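Local structure of endolysin (Escherichia coli O157 typing phage 15, 7M5I) at residues 92-97 with 147-152. The protein probably cleaves the beta-1,4 glycosidic bonds of bacterial peptidoglycan as a phage lysozyme, helping to lyse the host cell and release new virus particles. Numbering follows the deposited sequence.
Sequences VSETYN and RMEADI
E149 reaches S93 through a side chain whose CG stands opposite its own carbonyl carbon (chi1 -73°) and which runs extended from there, carrying the carboxylate to the neighbouring helix. S93 answers with its hydroxyl anti to the backbone N (chi1 -178°), beside the carbonyl carbon, and the two groups meet in a short hydrogen bond in which OG of S93 donates to OE2 of E149 over 2.6 Å. The hydroxyl comes to the anti side of that oxygen, 21° out of the carboxylate plane. OE2 also lies 3.4 Å from the backbone N of E94, but the angle there is too poor for a bond. The other oxygen, OE1, rests 3.5 Å from CB of E94, so the carboxylate lies against the surface of helix 85-98 at two successive residues.

This is a worked case of a charged side chain buried between two helices of the phage lysozyme fold, here 85-98 and 140-155, near the centre of the molecule. At the nearest point the CA atoms of E94 and E149 are 7.0 Å apart, and it is the long glutamate side chain, more than backbone contact, that makes the contact. The side chain of S93 lies about 7 Å from that of E21, one of two residues predicted to act as proton donor or acceptor, and F20 of helix 11-21 touches both S93 and E149.

A second acid stands close by: OE2 of E94 comes within 3.7 Å of OE1 of E149, their carboxylate planes nearly parallel. Two arginines would be expected to offset this crowding of negative charge. R145 forms a salt bridge to OE2 of E149 and R146 one to OE1, while R146 makes a long, weak ion pair with E94.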
loop_
_atom_site.group_PDB
_atom_site.type_symbol
_atom_site.label_atom_id
_atom_site.label_comp_id
_atom_site.label_asym_id
_atom_site.label_seq_id
_atom_site.Cartn_x
_atom_site.Cartn_y
_atom_site.Cartn_z
ATOM N N VAL A 92 -1.558 4.357 4.273
ATOM C CA VAL A 92 -2.416 3.276 3.676
ATOM C C VAL A 92 -1.651 2.615 2.531
ATOM O O VAL A 92 -1.558 1.388 2.528
ATOM C CB VAL A 92 -3.777 3.813 3.205
ATOM C CG1 VAL A 92 -4.555 2.772 2.390
ATOM C CG2 VAL A 92 -4.617 4.218 4.410
ATOM N N SER A 93 -1.047 3.408 1.633
ATOM C CA SER A 93 -0.205 2.835 0.532
ATOM C C SER A 93 0.848 1.859 1.099
ATOM O O SER A 93 0.983 0.711 0.597
ATOM C CB SER A 93 0.403 3.896 -0.295
ATOM O OG SER A 93 1.151 3.316 -1.358
ATOM N N GLU A 94 1.603 2.247 2.098
ATOM C CA GLU A 94 2.685 1.407 2.642
ATOM C C GLU A 94 2.088 0.177 3.337
ATOM O O GLU A 94 2.639 -0.971 3.129
ATOM C CB GLU A 94 3.610 2.181 3.571
ATOM C CG GLU A 94 4.718 1.312 4.122
ATOM C CD GLU A 94 6.023 1.957 4.474
ATOM O OE1 GLU A 94 6.946 1.250 4.974
ATOM O OE2 GLU A 94 6.172 3.151 4.191
ATOM N N THR A 95 1.013 0.362 4.113
ATOM C CA THR A 95 0.393 -0.766 4.841
ATOM C C THR A 95 -0.166 -1.782 3.824
ATOM O O THR A 95 -0.080 -2.987 4.090
ATOM C CB THR A 95 -0.720 -0.270 5.785
ATOM O OG1 THR A 95 -0.136 0.692 6.651
ATOM C CG2 THR A 95 -1.324 -1.385 6.597
ATOM N N TYR A 96 -0.702 -1.306 2.716
ATOM C CA TYR A 96 -1.253 -2.162 1.650
ATOM C C TYR A 96 -0.168 -3.097 1.099
ATOM O O TYR A 96 -0.469 -4.227 0.637
ATOM C CB TYR A 96 -1.844 -1.295 0.545
ATOM C CG TYR A 96 -2.602 -2.124 -0.460
ATOM C CD1 TYR A 96 -3.656 -2.909 -0.012
ATOM C CD2 TYR A 96 -2.285 -2.161 -1.801
ATOM C CE1 TYR A 96 -4.388 -3.693 -0.884
ATOM C CE2 TYR A 96 -3.007 -2.934 -2.697
ATOM C CZ TYR A 96 -4.068 -3.699 -2.239
ATOM O OH TYR A 96 -4.780 -4.574 -3.015
ATOM N N ASN A 97 1.085 -2.670 1.162
ATOM C CA ASN A 97 2.246 -3.447 0.666
ATOM C C ASN A 97 2.819 -4.303 1.786
ATOM O O ASN A 97 3.087 -5.510 1.568
ATOM C CB ASN A 97 3.237 -2.472 0.027
ATOM C CG ASN A 97 4.514 -3.129 -0.447
ATOM O OD1 ASN A 97 5.581 -2.810 0.026
ATOM N ND2 ASN A 97 4.377 -4.143 -1.296
ATOM N N ARG A 147 10.500 5.606 -1.133
ATOM C CA ARG A 147 10.855 7.045 -1.236
ATOM C C ARG A 147 9.636 7.843 -1.764
ATOM O O ARG A 147 9.388 8.985 -1.247
ATOM C CB ARG A 147 12.165 7.293 -1.953
ATOM C CG ARG A 147 12.109 6.998 -3.410
ATOM C CD ARG A 147 12.016 8.263 -4.238
ATOM N NE ARG A 147 11.901 7.840 -5.613
ATOM C CZ ARG A 147 11.654 8.654 -6.634
ATOM N NH1 ARG A 147 11.603 9.954 -6.398
ATOM N NH2 ARG A 147 11.548 8.196 -7.859
ATOM N N MET A 148 8.865 7.310 -2.721
ATOM C CA MET A 148 7.670 8.030 -3.222
ATOM C C MET A 148 6.572 8.111 -2.134
ATOM O O MET A 148 5.900 9.149 -2.044
ATOM C CB MET A 148 7.182 7.363 -4.506
ATOM C CG MET A 148 8.133 7.590 -5.644
ATOM S SD MET A 148 7.395 6.972 -7.173
ATOM C CE MET A 148 8.457 7.658 -8.440
ATOM N N GLU A 149 6.426 7.096 -1.296
ATOM C CA GLU A 149 5.425 7.142 -0.193
ATOM C C GLU A 149 5.903 8.172 0.851
ATOM O O GLU A 149 5.027 8.935 1.338
ATOM C CB GLU A 149 5.192 5.763 0.420
ATOM C CG GLU A 149 4.385 4.823 -0.488
ATOM C CD GLU A 149 4.447 3.335 -0.154
ATOM O OE1 GLU A 149 5.371 2.931 0.620
ATOM O OE2 GLU A 149 3.536 2.604 -0.635
ATOM N N ALA A 150 7.191 8.256 1.155
ATOM C CA ALA A 150 7.718 9.319 2.071
ATOM C C ALA A 150 7.438 10.718 1.500
ATOM O O ALA A 150 7.093 11.650 2.285
ATOM C CB ALA A 150 9.191 9.101 2.318
ATOM N N ASP A 151 7.572 10.905 0.176
ATOM C CA ASP A 151 7.250 12.211 -0.456
ATOM C C ASP A 151 5.760 12.546 -0.260
ATOM O O ASP A 151 5.418 13.760 -0.043
ATOM C CB ASP A 151 7.648 12.222 -1.930
ATOM C CG ASP A 151 9.145 12.239 -2.199
ATOM O OD1 ASP A 151 9.890 12.660 -1.302
ATOM O OD2 ASP A 151 9.557 11.806 -3.320
ATOM N N ILE A 152 4.864 11.567 -0.369
ATOM C CA ILE A 152 3.411 11.843 -0.133
ATOM C C ILE A 152 3.282 12.273 1.337
ATOM O O ILE A 152 2.655 13.290 1.601
ATOM C CB ILE A 152 2.540 10.602 -0.423
ATOM C CG1 ILE A 152 2.624 10.193 -1.900
ATOM C CG2 ILE A 152 1.111 10.841 0.000
ATOM C CD1 ILE A 152 1.965 8.863 -2.209
#